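Local coordinates for solute-binding protein (Thermoactinomyces vulgaris, PDB 2ZYO), which binds maltodextrins, here maltotetraose, and as a solute-binding protein probably hands them to a membrane transporter for uptake, at residues Glu63-Asp68 / Asp76-Pro81; Glu207-Met212 / Gln379-Ala384; Trp284-Tyr289 / Tyr295-Met300. One frame throughout, in Å; residues are numbered along the deposited sequence.

All three contacts are apolar and buried, and none has a hydrogen bond across it. Interactions 1 and 3 share a sheet: strands 77-81 and 278-287 run antiparallel as neighbours, with Tyr-285 N 2.8 Å from Val-78 O. They use its two faces, since Val-78 meets helix 61-71 while the adjacent Leu-77 touches helix 293-302. Interaction 2 lies about 36 and 42 Å, centre to centre, from interactions 1 and 3, and joins helix to helix, consistent with a place in the other lobe of a two-lobed binding protein. Its chemistry is aliphatic carbon and one thioether; interaction 1 adds an indole edge, and interaction 3 sets a thioether against strand backbone.

Interaction 1: residues Glu63-Asp68 / Asp76-Pro81; sequences EKLTLD and DLVTWP
The helix 63-68 passes the strand 77-81 with Leu-65 and Val-78 as the nearest pair, their CA atoms 8.4 Å apart, and both side chains start toward the opposite segment. Leu-65 carries the helix side of the contact alone. Its CG, anti to the backbone N (chi1 -168°), sends the branch toward the strand, and the second torsion leaves CD2 as its leading methyl. CD2 meets CG1 of Val-78 at 4.1 Å, the two branched chains lying obliquely to one another. The same methyl sits near the plane of the Trp-80 indole, at its edge, 4.4 Å from CH2, so one methyl touches two alternate strand residues. The contact is small, 100 Å² in all; Leu-93 and Ser-287 also touch Leu-65, while Trp-24 and Tyr-285 touch Val-78. One turn apart on the helix, Lys-64 NZ forms a salt bridge with Asp-68 OD2 at 3.0 Å, approaching on the syn side and 23° out of the carboxylate plane. Strand 77-81 follows helix 61-71, which follows strand 50-55, and it bonds through Leu-77 to Val-22 and Trp-24 of strand 20-25; this order is consistent with a beta-alpha-beta crossover of the type II periplasmic-binding-protein fold.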
ATOM      1  N   GLU A  63      -9.695 -14.322  -7.442  1.00 16.19           N
ATOM      2  CA  GLU A  63     -10.044 -15.231  -8.534  1.00 17.57           C
ATOM      3  C   GLU A  63     -10.521 -16.592  -8.021  1.00 16.30           C
ATOM      4  O   GLU A  63     -11.493 -17.147  -8.540  1.00 17.81           O
ATOM      5  CB  GLU A  63      -8.857 -15.412  -9.487  1.00 21.52           C
ATOM      6  CG  GLU A  63      -8.598 -14.216 -10.395  1.00 27.83           C
ATOM      7  CD  GLU A  63      -7.187 -14.197 -10.962  1.00 31.06           C
ATOM      8  OE1 GLU A  63      -6.217 -14.253 -10.171  1.00 32.11           O
ATOM      9  OE2 GLU A  63      -7.044 -14.113 -12.201  1.00 33.97           O
ATOM     10  N   LYS A  64      -9.837 -17.122  -7.007  1.00 14.17           N
ATOM     11  CA  LYS A  64     -10.188 -18.420  -6.437  1.00 14.06           C
ATOM     12  C   LYS A  64     -11.551 -18.395  -5.749  1.00 13.58           C
ATOM     13  O   LYS A  64     -12.317 -19.354  -5.859  1.00 14.51           O
ATOM     14  CB  LYS A  64      -9.106 -18.917  -5.469  1.00 14.56           C
ATOM     15  CG  LYS A  64      -9.282 -20.369  -5.036  1.00 15.63           C
ATOM     16  CD  LYS A  64      -8.154 -20.827  -4.128  1.00 17.66           C
ATOM     17  CE  LYS A  64      -8.460 -22.163  -3.470  1.00 19.33           C
ATOM     18  NZ  LYS A  64      -8.647 -23.266  -4.456  1.00 20.43           N
ATOM     19  N   LEU A  65     -11.852 -17.302  -5.050  1.00 12.02           N
ATOM     20  CA  LEU A  65     -13.144 -17.159  -4.372  1.00 12.90           C
ATOM     21  C   LEU A  65     -14.294 -17.017  -5.371  1.00 13.68           C
ATOM     22  O   LEU A  65     -15.405 -17.487  -5.117  1.00 12.62           O
ATOM     23  CB  LEU A  65     -13.129 -15.977  -3.394  1.00 12.63           C
ATOM     24  CG  LEU A  65     -14.308 -15.867  -2.413  1.00 12.60           C
ATOM     25  CD1 LEU A  65     -14.346 -17.047  -1.437  1.00 14.68           C
ATOM     26  CD2 LEU A  65     -14.256 -14.547  -1.658  1.00 13.63           C
ATOM     27  N   THR A  66     -14.017 -16.372  -6.504  1.00 16.00           N
ATOM     28  CA  THR A  66     -14.997 -16.231  -7.585  1.00 17.85           C
ATOM     29  C   THR A  66     -15.455 -17.603  -8.099  1.00 17.95           C
ATOM     30  O   THR A  66     -16.609 -17.770  -8.499  1.00 19.66           O
ATOM     31  CB  THR A  66     -14.442 -15.361  -8.743  1.00 19.10           C
ATOM     32  OG1 THR A  66     -13.943 -14.128  -8.213  1.00 20.28           O
ATOM     33  CG2 THR A  66     -15.526 -15.047  -9.767  1.00 21.85           C
ATOM     34  N   LEU A  67     -14.548 -18.577  -8.067  1.00 17.13           N
ATOM     35  CA  LEU A  67     -14.862 -19.952  -8.455  1.00 17.94           C
ATOM     36  C   LEU A  67     -15.389 -20.779  -7.276  1.00 16.78           C
ATOM     37  O   LEU A  67     -16.457 -21.392  -7.367  1.00 17.33           O
ATOM     38  CB  LEU A  67     -13.630 -20.627  -9.074  1.00 19.92           C
ATOM     39  CG  LEU A  67     -13.749 -22.058  -9.611  1.00 23.26           C
ATOM     40  CD1 LEU A  67     -14.578 -22.109 -10.890  1.00 25.31           C
ATOM     41  CD2 LEU A  67     -12.367 -22.655  -9.846  1.00 26.54           C
ATOM     42  N   ASP A  68     -14.636 -20.788  -6.178  1.00 14.76           N
ATOM     43  CA  ASP A  68     -14.921 -21.662  -5.039  1.00 14.81           C
ATOM     44  C   ASP A  68     -16.109 -21.219  -4.195  1.00 13.07           C
ATOM     45  O   ASP A  68     -16.821 -22.060  -3.647  1.00 12.26           O
ATOM     46  CB  ASP A  68     -13.686 -21.803  -4.144  1.00 15.33           C
ATOM     47  CG  ASP A  68     -12.581 -22.627  -4.786  1.00 18.96           C
ATOM     48  OD1 ASP A  68     -12.701 -22.993  -5.976  1.00 21.77           O
ATOM     49  OD2 ASP A  68     -11.588 -22.913  -4.088  1.00 19.72           O
ATOM     50  N   ASP A  76     -14.319 -18.611   4.541  1.00  7.92           N
ATOM     51  CA  ASP A  76     -15.139 -17.630   5.236  1.00  8.60           C
ATOM     52  C   ASP A  76     -14.407 -16.296   5.299  1.00  8.18           C
ATOM     53  O   ASP A  76     -15.000 -15.239   5.058  1.00  8.71           O
ATOM     54  CB  ASP A  76     -15.499 -18.128   6.634  1.00  8.89           C
ATOM     55  CG  ASP A  76     -16.339 -19.387   6.595  1.00  9.95           C
ATOM     56  OD1 ASP A  76     -17.543 -19.285   6.288  1.00 10.83           O
ATOM     57  OD2 ASP A  76     -15.795 -20.478   6.860  1.00 11.81           O
ATOM     58  N   LEU A  77     -13.114 -16.356   5.609  1.00  8.07           N
ATOM     59  CA  LEU A  77     -12.276 -15.162   5.647  1.00  7.71           C
ATOM     60  C   LEU A  77     -11.199 -15.226   4.575  1.00  7.94           C
ATOM     61  O   LEU A  77     -10.536 -16.251   4.406  1.00  8.74           O
ATOM     62  CB  LEU A  77     -11.640 -14.977   7.031  1.00  6.95           C
ATOM     63  CG  LEU A  77     -12.550 -14.829   8.258  1.00  7.67           C
ATOM     64  CD1 LEU A  77     -11.709 -14.504   9.478  1.00  9.08           C
ATOM     65  CD2 LEU A  77     -13.628 -13.766   8.056  1.00  8.19           C
ATOM     66  N   VAL A  78     -11.048 -14.118   3.854  1.00  8.05           N
ATOM     67  CA  VAL A  78     -10.059 -13.990   2.786  1.00  7.55           C
ATOM     68  C   VAL A  78      -9.247 -12.714   2.994  1.00  7.34           C
ATOM     69  O   VAL A  78      -9.601 -11.875   3.826  1.00  8.32           O
ATOM     70  CB  VAL A  78     -10.724 -13.972   1.384  1.00  7.05           C
ATOM     71  CG1 VAL A  78     -11.345 -15.332   1.064  1.00  9.29           C
ATOM     72  CG2 VAL A  78     -11.774 -12.864   1.292  1.00  9.44           C
ATOM     73  N   THR A  79      -8.158 -12.571   2.243  1.00  7.62           N
ATOM     74  CA  THR A  79      -7.269 -11.426   2.399  1.00 10.31           C
ATOM     75  C   THR A  79      -6.536 -11.061   1.109  1.00  9.92           C
ATOM     76  O   THR A  79      -6.079 -11.937   0.377  1.00 10.63           O
ATOM     77  CB  THR A  79      -6.263 -11.640   3.572  1.00  9.69           C
ATOM     78  OG1 THR A  79      -5.436 -10.482   3.726  1.00 10.46           O
ATOM     79  CG2 THR A  79      -5.392 -12.872   3.355  1.00  9.81           C
ATOM     80  N   TRP A  80      -6.460  -9.756   0.842  1.00  9.76           N
ATOM     81  CA  TRP A  80      -5.682  -9.191  -0.268  1.00 11.36           C
ATOM     82  C   TRP A  80      -5.506  -7.682  -0.068  1.00 10.59           C
ATOM     83  O   TRP A  80      -6.240  -7.079   0.717  1.00 10.57           O
ATOM     84  CB  TRP A  80      -6.314  -9.502  -1.635  1.00 11.76           C
ATOM     85  CG  TRP A  80      -7.765  -9.138  -1.793  1.00 11.45           C
ATOM     86  CD1 TRP A  80      -8.286  -7.888  -1.978  1.00 13.19           C
ATOM     87  CD2 TRP A  80      -8.875 -10.044  -1.822  1.00 10.75           C
ATOM     88  NE1 TRP A  80      -9.654  -7.958  -2.105  1.00 12.89           N
ATOM     89  CE2 TRP A  80     -10.042  -9.269  -2.008  1.00 11.50           C
ATOM     90  CE3 TRP A  80      -8.999 -11.432  -1.689  1.00 10.52           C
ATOM     91  CZ2 TRP A  80     -11.319  -9.839  -2.075  1.00 10.91           C
ATOM     92  CZ3 TRP A  80     -10.267 -11.999  -1.763  1.00 10.72           C
ATOM     93  CH2 TRP A  80     -11.409 -11.203  -1.950  1.00 10.31           C
ATOM     94  N   PRO A  81      -4.516  -7.070  -0.755  1.00 11.31           N
ATOM     95  CA  PRO A  81      -4.367  -5.610  -0.704  1.00 10.58           C
ATOM     96  C   PRO A  81      -5.668  -4.880  -1.060  1.00  9.87           C
ATOM     97  O   PRO A  81      -6.382  -5.294  -1.979  1.00 11.41           O
ATOM     98  CB  PRO A  81      -3.285  -5.340  -1.752  1.00 10.99           C
ATOM     99  CG  PRO A  81      -2.473  -6.589  -1.766  1.00 11.52           C
ATOM    100  CD  PRO A  81      -3.462  -7.697  -1.575  1.00 11.07           C
TER

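Interaction 2: residues Glu207-Met212 / Gln379-Ala384; sequences EAVQGM and QALNDA
Leu-381 holds its CG anti to the carbonyl carbon (chi1 -70°) and Met-212 holds its own anti to the backbone N (chi1 -174°), and these two torsions direct both chains into the space between the helices. Leu-381 then splits its contacts between its two methyls. Near the start of helix 206-220, Leu-381 CD1 ends 3.6 Å from the backbone oxygen Ala-208 O, and it lies 4.0 Å from Ala-208 CB. Val-209 adds its CG2 branch, also 4.0 Å from Leu-381 CD1. Met-212 meets both methyls, its CB against Leu-381 CD1 at 3.9 Å and its CE against Leu-381 CD2 at 3.8 Å; bends at its second and third torsions fold the thioether chain back alongside the leucine, and the two chains run past each other in opposite directions. The short segments approach to 10.3 Å between axes and cross at 124°, with one leucine set among Ala-208, Val-209 and Met-212. Helix 206-220 and the C-terminal helix 377-394, far apart in sequence, are thus packed together, consistent with the second lobe of a type II periplasmic-binding-protein fold. Helix 360-371, which carries the sugar-pocket residue Asn-364 and begins at another, Trp-360, packs against the same residues: Ile-363 touches Leu-381, while His-367 and Val-370 touch Met-212. Asn-382 OD1 accepts from Asn-204 ND2, just ahead of helix 206-220.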
ATOM      1  N   GLU A 207      -2.721  21.622 -11.165  1.00 10.00           N
ATOM      2  CA  GLU A 207      -2.021  21.021 -10.030  1.00 11.54           C
ATOM      3  C   GLU A 207      -1.204  19.802 -10.459  1.00 10.00           C
ATOM      4  O   GLU A 207      -0.055  19.643 -10.046  1.00  9.14           O
ATOM      5  CB  GLU A 207      -3.011  20.624  -8.930  1.00 11.56           C
ATOM      6  CG  GLU A 207      -3.681  21.793  -8.209  1.00 13.40           C
ATOM      7  CD  GLU A 207      -4.915  22.342  -8.916  1.00 15.62           C
ATOM      8  OE1 GLU A 207      -5.226  21.917 -10.051  1.00 15.63           O
ATOM      9  OE2 GLU A 207      -5.580  23.220  -8.323  1.00 20.48           O
ATOM     10  N   ALA A 208      -1.801  18.954 -11.294  1.00 10.06           N
ATOM     11  CA  ALA A 208      -1.127  17.752 -11.783  1.00  8.66           C
ATOM     12  C   ALA A 208       0.080  18.093 -12.653  1.00  9.83           C
ATOM     13  O   ALA A 208       1.120  17.430 -12.577  1.00  9.74           O
ATOM     14  CB  ALA A 208      -2.103  16.869 -12.539  1.00  9.32           C
ATOM     15  N   VAL A 209      -0.061  19.133 -13.474  1.00  9.10           N
ATOM     16  CA  VAL A 209       1.040  19.603 -14.310  1.00  9.44           C
ATOM     17  C   VAL A 209       2.213  20.037 -13.429  1.00  8.59           C
ATOM     18  O   VAL A 209       3.361  19.696 -13.709  1.00  9.89           O
ATOM     19  CB  VAL A 209       0.596  20.739 -15.264  1.00  9.58           C
ATOM     20  CG1 VAL A 209       1.787  21.325 -16.012  1.00 12.61           C
ATOM     21  CG2 VAL A 209      -0.451  20.221 -16.251  1.00 12.94           C
ATOM     22  N   GLN A 210       1.919  20.753 -12.345  1.00  9.41           N
ATOM     23  CA  GLN A 210       2.960  21.168 -11.400  1.00  9.64           C
ATOM     24  C   GLN A 210       3.663  19.966 -10.764  1.00  9.77           C
ATOM     25  O   GLN A 210       4.875  20.001 -10.530  1.00 11.07           O
ATOM     26  CB  GLN A 210       2.396  22.099 -10.320  1.00  9.90           C
ATOM     27  CG  GLN A 210       1.759  23.382 -10.861  1.00 12.30           C
ATOM     28  CD  GLN A 210       2.723  24.236 -11.664  1.00 13.84           C
ATOM     29  OE1 GLN A 210       2.513  24.479 -12.854  1.00 17.83           O
ATOM     30  NE2 GLN A 210       3.786  24.692 -11.019  1.00 15.15           N
ATOM     31  N   GLY A 211       2.896  18.911 -10.489  1.00  8.81           N
ATOM     32  CA  GLY A 211       3.447  17.659  -9.973  1.00  9.31           C
ATOM     33  C   GLY A 211       4.382  16.999 -10.972  1.00  8.04           C
ATOM     34  O   GLY A 211       5.489  16.589 -10.620  1.00  8.06           O
ATOM     35  N   MET A 212       3.937  16.907 -12.226  1.00  8.86           N
ATOM     36  CA  MET A 212       4.745  16.312 -13.296  1.00  8.84           C
ATOM     37  C   MET A 212       5.982  17.158 -13.622  1.00  9.24           C
ATOM     38  O   MET A 212       6.996  16.631 -14.087  1.00  9.30           O
ATOM     39  CB  MET A 212       3.895  16.069 -14.551  1.00  8.89           C
ATOM     40  CG  MET A 212       4.609  15.309 -15.676  1.00  9.33           C
ATOM     41  SD  MET A 212       5.159  13.643 -15.235  1.00 11.22           S
ATOM     42  CE  MET A 212       3.748  12.678 -15.761  1.00 11.64           C
ATOM     43  N   GLN A 379       1.295  17.870 -22.246  1.00 14.58           N
ATOM     44  CA  GLN A 379       0.961  16.987 -23.368  1.00 15.60           C
ATOM     45  C   GLN A 379       0.808  15.533 -22.920  1.00 14.27           C
ATOM     46  O   GLN A 379      -0.147  14.856 -23.307  1.00 14.73           O
ATOM     47  CB  GLN A 379       2.025  17.079 -24.471  1.00 16.35           C
ATOM     48  CG  GLN A 379       2.056  18.399 -25.238  1.00 20.51           C
ATOM     49  CD  GLN A 379       3.322  18.573 -26.071  1.00 22.57           C
ATOM     50  OE1 GLN A 379       4.375  18.005 -25.762  1.00 23.18           O
ATOM     51  NE2 GLN A 379       3.224  19.368 -27.132  1.00 23.39           N
ATOM     52  N   ALA A 380       1.752  15.065 -22.103  1.00 12.91           N
ATOM     53  CA  ALA A 380       1.748  13.685 -21.620  1.00 12.99           C
ATOM     54  C   ALA A 380       0.546  13.398 -20.725  1.00 11.68           C
ATOM     55  O   ALA A 380      -0.074  12.338 -20.838  1.00 13.40           O
ATOM     56  CB  ALA A 380       3.044  13.367 -20.895  1.00 13.12           C
ATOM     57  N   LEU A 381       0.215  14.346 -19.849  1.00 11.88           N
ATOM     58  CA  LEU A 381      -0.916  14.183 -18.938  1.00 10.99           C
ATOM     59  C   LEU A 381      -2.251  14.236 -19.672  1.00 11.73           C
ATOM     60  O   LEU A 381      -3.150  13.452 -19.373  1.00 12.95           O
ATOM     61  CB  LEU A 381      -0.881  15.226 -17.816  1.00  9.56           C
ATOM     62  CG  LEU A 381       0.225  15.094 -16.763  1.00 10.76           C
ATOM     63  CD1 LEU A 381       0.182  16.282 -15.824  1.00 10.49           C
ATOM     64  CD2 LEU A 381       0.129  13.784 -15.986  1.00 10.33           C
ATOM     65  N   ASN A 382      -2.371  15.154 -20.629  1.00 12.57           N
ATOM     66  CA  ASN A 382      -3.570  15.246 -21.460  1.00 13.16           C
ATOM     67  C   ASN A 382      -3.835  13.949 -22.214  1.00 13.51           C
ATOM     68  O   ASN A 382      -4.968  13.464 -22.248  1.00 14.22           O
ATOM     69  CB  ASN A 382      -3.471  16.422 -22.435  1.00 15.18           C
ATOM     70  CG  ASN A 382      -3.800  17.754 -21.782  1.00 18.90           C
ATOM     71  OD1 ASN A 382      -4.352  17.808 -20.679  1.00 21.25           O
ATOM     72  ND2 ASN A 382      -3.474  18.842 -22.472  1.00 19.85           N
ATOM     73  N   ASP A 383      -2.777  13.390 -22.801  1.00 13.64           N
ATOM     74  CA  ASP A 383      -2.857  12.113 -23.508  1.00 14.30           C
ATOM     75  C   ASP A 383      -3.218  10.960 -22.576  1.00 14.04           C
ATOM     76  O   ASP A 383      -4.046  10.118 -22.921  1.00 14.68           O
ATOM     77  CB  ASP A 383      -1.538  11.806 -24.221  1.00 16.05           C
ATOM     78  CG  ASP A 383      -1.310  12.677 -25.444  1.00 17.16           C
ATOM     79  OD1 ASP A 383      -2.206  13.470 -25.807  1.00 18.23           O
ATOM     80  OD2 ASP A 383      -0.223  12.560 -26.045  1.00 18.23           O
ATOM     81  N   ALA A 384      -2.596  10.934 -21.398  1.00 12.28           N
ATOM     82  CA  ALA A 384      -2.828   9.871 -20.420  1.00 13.42           C
ATOM     83  C   ALA A 384      -4.271   9.847 -19.928  1.00 12.25           C
ATOM     84  O   ALA A 384      -4.875   8.778 -19.831  1.00 13.75           O
ATOM     85  CB  ALA A 384      -1.866  10.003 -19.244  1.00 12.04           C
TER

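Interaction 3: residues Trp284-Tyr289 / Tyr295-Met300; sequences WYLSAY and YATELM
The shortest hydrogen bond within the two segments runs from Met-300 N to Ala-296 O, 2.9 Å, the i to i-4 bond of a helix turn, and both residues reach the strand 284-287. Met-300 is extended as far as its sulfur, then bends at its last torsion (chi3 -70°), which carries CE over the strand backbone. That methyl comes to 3.3 Å from Trp-284 O, while SD stands 3.6 Å from the same oxygen. Farther back, Met-300 CG packs on Trp-284 CB at 3.7 Å; the indole itself leads away from the helix, toward a cation-pi contact with Lys-126. With an alanine in place of Met-300, CG, SD and CE are gone, and a gap would probably open between helix and strand beside the Trp-284 carbonyl. Leu-286 fills the other end of the contact with its two methyls: CD1 presses on Ala-296 CB at 3.6 Å, and CD2 touches Thr-297 OG1 at 3.6 Å, the two side chains crossing at about a right angle. This hydroxyl is hydrogen-bonded to Pro-293 O. At the turn that follows, Ser-287 OG accepts from Tyr-289 N at 3.0 Å, an ST turn. Strand and helix run nearly antiparallel, at 172° with axes 9.3 Å apart, in a beta-alpha unit: strand 278-287 turns back through a short link into helix 293-302, which packs on a face of the mixed sheet, consistent with a lobe of the solute-binding-protein fold.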
ATOM      1  N   TRP A 284      -8.505  -8.545   6.581  1.00  8.77           N
ATOM      2  CA  TRP A 284      -9.351  -9.730   6.479  1.00  7.56           C
ATOM      3  C   TRP A 284     -10.718  -9.291   5.990  1.00  8.28           C
ATOM      4  O   TRP A 284     -11.287  -8.328   6.519  1.00  9.43           O
ATOM      5  CB  TRP A 284      -9.523 -10.403   7.842  1.00  8.30           C
ATOM      6  CG  TRP A 284      -8.330 -11.147   8.347  1.00  8.68           C
ATOM      7  CD1 TRP A 284      -7.616 -10.878   9.480  1.00  8.68           C
ATOM      8  CD2 TRP A 284      -7.720 -12.298   7.750  1.00  8.99           C
ATOM      9  NE1 TRP A 284      -6.592 -11.784   9.623  1.00 10.12           N
ATOM     10  CE2 TRP A 284      -6.631 -12.665   8.573  1.00  8.58           C
ATOM     11  CE3 TRP A 284      -7.979 -13.047   6.594  1.00  8.35           C
ATOM     12  CZ2 TRP A 284      -5.805 -13.756   8.281  1.00  8.44           C
ATOM     13  CZ3 TRP A 284      -7.155 -14.131   6.301  1.00  8.51           C
ATOM     14  CH2 TRP A 284      -6.079 -14.472   7.142  1.00  9.83           C
ATOM     15  N   TYR A 285     -11.245  -9.998   4.993  1.00  7.87           N
ATOM     16  CA  TYR A 285     -12.575  -9.716   4.450  1.00  8.31           C
ATOM     17  C   TYR A 285     -13.484 -10.923   4.628  1.00  7.27           C
ATOM     18  O   TYR A 285     -13.010 -12.041   4.828  1.00  7.03           O
ATOM     19  CB  TYR A 285     -12.492  -9.302   2.974  1.00  8.56           C
ATOM     20  CG  TYR A 285     -11.349  -8.355   2.694  1.00 10.05           C
ATOM     21  CD1 TYR A 285     -11.228  -7.158   3.398  1.00 12.53           C
ATOM     22  CD2 TYR A 285     -10.381  -8.664   1.743  1.00  8.89           C
ATOM     23  CE1 TYR A 285     -10.170  -6.291   3.163  1.00 12.09           C
ATOM     24  CE2 TYR A 285      -9.317  -7.796   1.494  1.00 10.20           C
ATOM     25  CZ  TYR A 285      -9.220  -6.617   2.211  1.00 13.24           C
ATOM     26  OH  TYR A 285      -8.176  -5.755   1.979  1.00 13.54           O
ATOM     27  N   LEU A 286     -14.790 -10.682   4.570  1.00  7.36           N
ATOM     28  CA  LEU A 286     -15.789 -11.720   4.786  1.00  8.23           C
ATOM     29  C   LEU A 286     -16.456 -12.096   3.470  1.00  7.53           C
ATOM     30  O   LEU A 286     -17.114 -11.264   2.839  1.00  8.49           O
ATOM     31  CB  LEU A 286     -16.833 -11.236   5.800  1.00  8.55           C
ATOM     32  CG  LEU A 286     -18.004 -12.148   6.181  1.00  8.34           C
ATOM     33  CD1 LEU A 286     -17.528 -13.484   6.729  1.00  8.41           C
ATOM     34  CD2 LEU A 286     -18.908 -11.443   7.183  1.00  9.16           C
ATOM     35  N   SER A 287     -16.283 -13.352   3.067  1.00  8.95           N
ATOM     36  CA  SER A 287     -16.873 -13.847   1.829  1.00  8.04           C
ATOM     37  C   SER A 287     -18.388 -13.714   1.857  1.00  8.60           C
ATOM     38  O   SER A 287     -19.027 -14.029   2.862  1.00  9.51           O
ATOM     39  CB  SER A 287     -16.497 -15.310   1.603  1.00  8.34           C
ATOM     40  OG  SER A 287     -17.264 -15.877   0.551  1.00  9.59           O
ATOM     41  N   ALA A 288     -18.952 -13.260   0.740  1.00  8.03           N
ATOM     42  CA  ALA A 288     -20.405 -13.159   0.585  1.00  7.56           C
ATOM     43  C   ALA A 288     -21.061 -14.539   0.626  1.00  8.33           C
ATOM     44  O   ALA A 288     -22.269 -14.655   0.840  1.00 10.25           O
ATOM     45  CB  ALA A 288     -20.748 -12.445  -0.711  1.00  8.47           C
ATOM     46  N   TYR A 289     -20.248 -15.577   0.435  1.00  8.27           N
ATOM     47  CA  TYR A 289     -20.733 -16.953   0.393  1.00  8.97           C
ATOM     48  C   TYR A 289     -20.613 -17.670   1.734  1.00  9.03           C
ATOM     49  O   TYR A 289     -21.002 -18.833   1.857  1.00 10.83           O
ATOM     50  CB  TYR A 289     -20.005 -17.731  -0.710  1.00  8.51           C
ATOM     51  CG  TYR A 289     -20.187 -17.104  -2.068  1.00  8.57           C
ATOM     52  CD1 TYR A 289     -21.317 -17.382  -2.835  1.00  8.48           C
ATOM     53  CD2 TYR A 289     -19.245 -16.210  -2.574  1.00  9.40           C
ATOM     54  CE1 TYR A 289     -21.497 -16.797  -4.080  1.00 11.40           C
ATOM     55  CE2 TYR A 289     -19.417 -15.619  -3.819  1.00 11.70           C
ATOM     56  CZ  TYR A 289     -20.544 -15.916  -4.564  1.00 12.26           C
ATOM     57  OH  TYR A 289     -20.715 -15.329  -5.794  1.00 12.85           O
ATOM     58  N   TYR A 295     -20.218 -15.571  13.300  1.00  8.27           N
ATOM     59  CA  TYR A 295     -19.091 -16.310  13.862  1.00  9.02           C
ATOM     60  C   TYR A 295     -17.776 -15.982  13.152  1.00  8.94           C
ATOM     61  O   TYR A 295     -16.739 -15.841  13.803  1.00  8.88           O
ATOM     62  CB  TYR A 295     -19.350 -17.817  13.825  1.00  9.05           C
ATOM     63  CG  TYR A 295     -20.145 -18.343  15.001  1.00  9.66           C
ATOM     64  CD1 TYR A 295     -21.535 -18.479  14.926  1.00 10.56           C
ATOM     65  CD2 TYR A 295     -19.507 -18.724  16.181  1.00 10.54           C
ATOM     66  CE1 TYR A 295     -22.267 -18.977  16.005  1.00 12.87           C
ATOM     67  CE2 TYR A 295     -20.231 -19.221  17.263  1.00 11.96           C
ATOM     68  CZ  TYR A 295     -21.606 -19.343  17.167  1.00 13.20           C
ATOM     69  OH  TYR A 295     -22.316 -19.838  18.238  1.00 15.59           O
ATOM     70  N   ALA A 296     -17.822 -15.854  11.826  1.00  9.75           N
ATOM     71  CA  ALA A 296     -16.625 -15.502  11.057  1.00  8.63           C
ATOM     72  C   ALA A 296     -16.108 -14.115  11.421  1.00  8.80           C
ATOM     73  O   ALA A 296     -14.899 -13.888  11.437  1.00  8.17           O
ATOM     74  CB  ALA A 296     -16.890 -15.601   9.561  1.00  9.41           C
ATOM     75  N   THR A 297     -17.026 -13.197  11.725  1.00  8.94           N
ATOM     76  CA  THR A 297     -16.661 -11.839  12.134  1.00  8.28           C
ATOM     77  C   THR A 297     -16.042 -11.834  13.534  1.00  8.88           C
ATOM     78  O   THR A 297     -15.158 -11.026  13.824  1.00  8.76           O
ATOM     79  CB  THR A 297     -17.867 -10.878  12.045  1.00  8.03           C
ATOM     80  OG1 THR A 297     -18.355 -10.864  10.699  1.00  9.83           O
ATOM     81  CG2 THR A 297     -17.478  -9.457  12.439  1.00  9.30           C
ATOM     82  N   GLU A 298     -16.500 -12.743  14.393  1.00  8.61           N
ATOM     83  CA  GLU A 298     -15.869 -12.949  15.693  1.00  8.57           C
ATOM     84  C   GLU A 298     -14.442 -13.480  15.531  1.00  8.95           C
ATOM     85  O   GLU A 298     -13.532 -13.037  16.228  1.00 10.43           O
ATOM     86  CB  GLU A 298     -16.714 -13.868  16.581  1.00  8.38           C
ATOM     87  CG  GLU A 298     -17.989 -13.189  17.064  1.00  9.58           C
ATOM     88  CD  GLU A 298     -18.957 -14.117  17.771  1.00 12.14           C
ATOM     89  OE1 GLU A 298     -18.826 -15.354  17.643  1.00 14.49           O
ATOM     90  OE2 GLU A 298     -19.870 -13.592  18.447  1.00 14.39           O
ATOM     91  N   LEU A 299     -14.251 -14.416  14.600  1.00  8.11           N
ATOM     92  CA  LEU A 299     -12.908 -14.895  14.277  1.00  7.33           C
ATOM     93  C   LEU A 299     -12.038 -13.756  13.741  1.00  8.15           C
ATOM     94  O   LEU A 299     -10.882 -13.610  14.140  1.00  8.65           O
ATOM     95  CB  LEU A 299     -12.964 -16.061  13.278  1.00  7.95           C
ATOM     96  CG  LEU A 299     -11.649 -16.560  12.661  1.00  6.99           C
ATOM     97  CD1 LEU A 299     -10.666 -17.092  13.706  1.00  8.11           C
ATOM     98  CD2 LEU A 299     -11.945 -17.617  11.619  1.00  8.22           C
ATOM     99  N   MET A 300     -12.603 -12.949  12.846  1.00  8.15           N
ATOM    100  CA  MET A 300     -11.879 -11.819  12.267  1.00  8.18           C
ATOM    101  C   MET A 300     -11.364 -10.864  13.341  1.00  8.81           C
ATOM    102  O   MET A 300     -10.236 -10.377  13.260  1.00  8.71           O
ATOM    103  CB  MET A 300     -12.761 -11.060  11.278  1.00  9.07           C
ATOM    104  CG  MET A 300     -12.012  -9.967  10.532  1.00 10.47           C
ATOM    105  SD  MET A 300     -13.062  -8.882   9.555  1.00  9.38           S
ATOM    106  CE  MET A 300     -13.570  -9.985   8.234  1.00  9.18           C
TER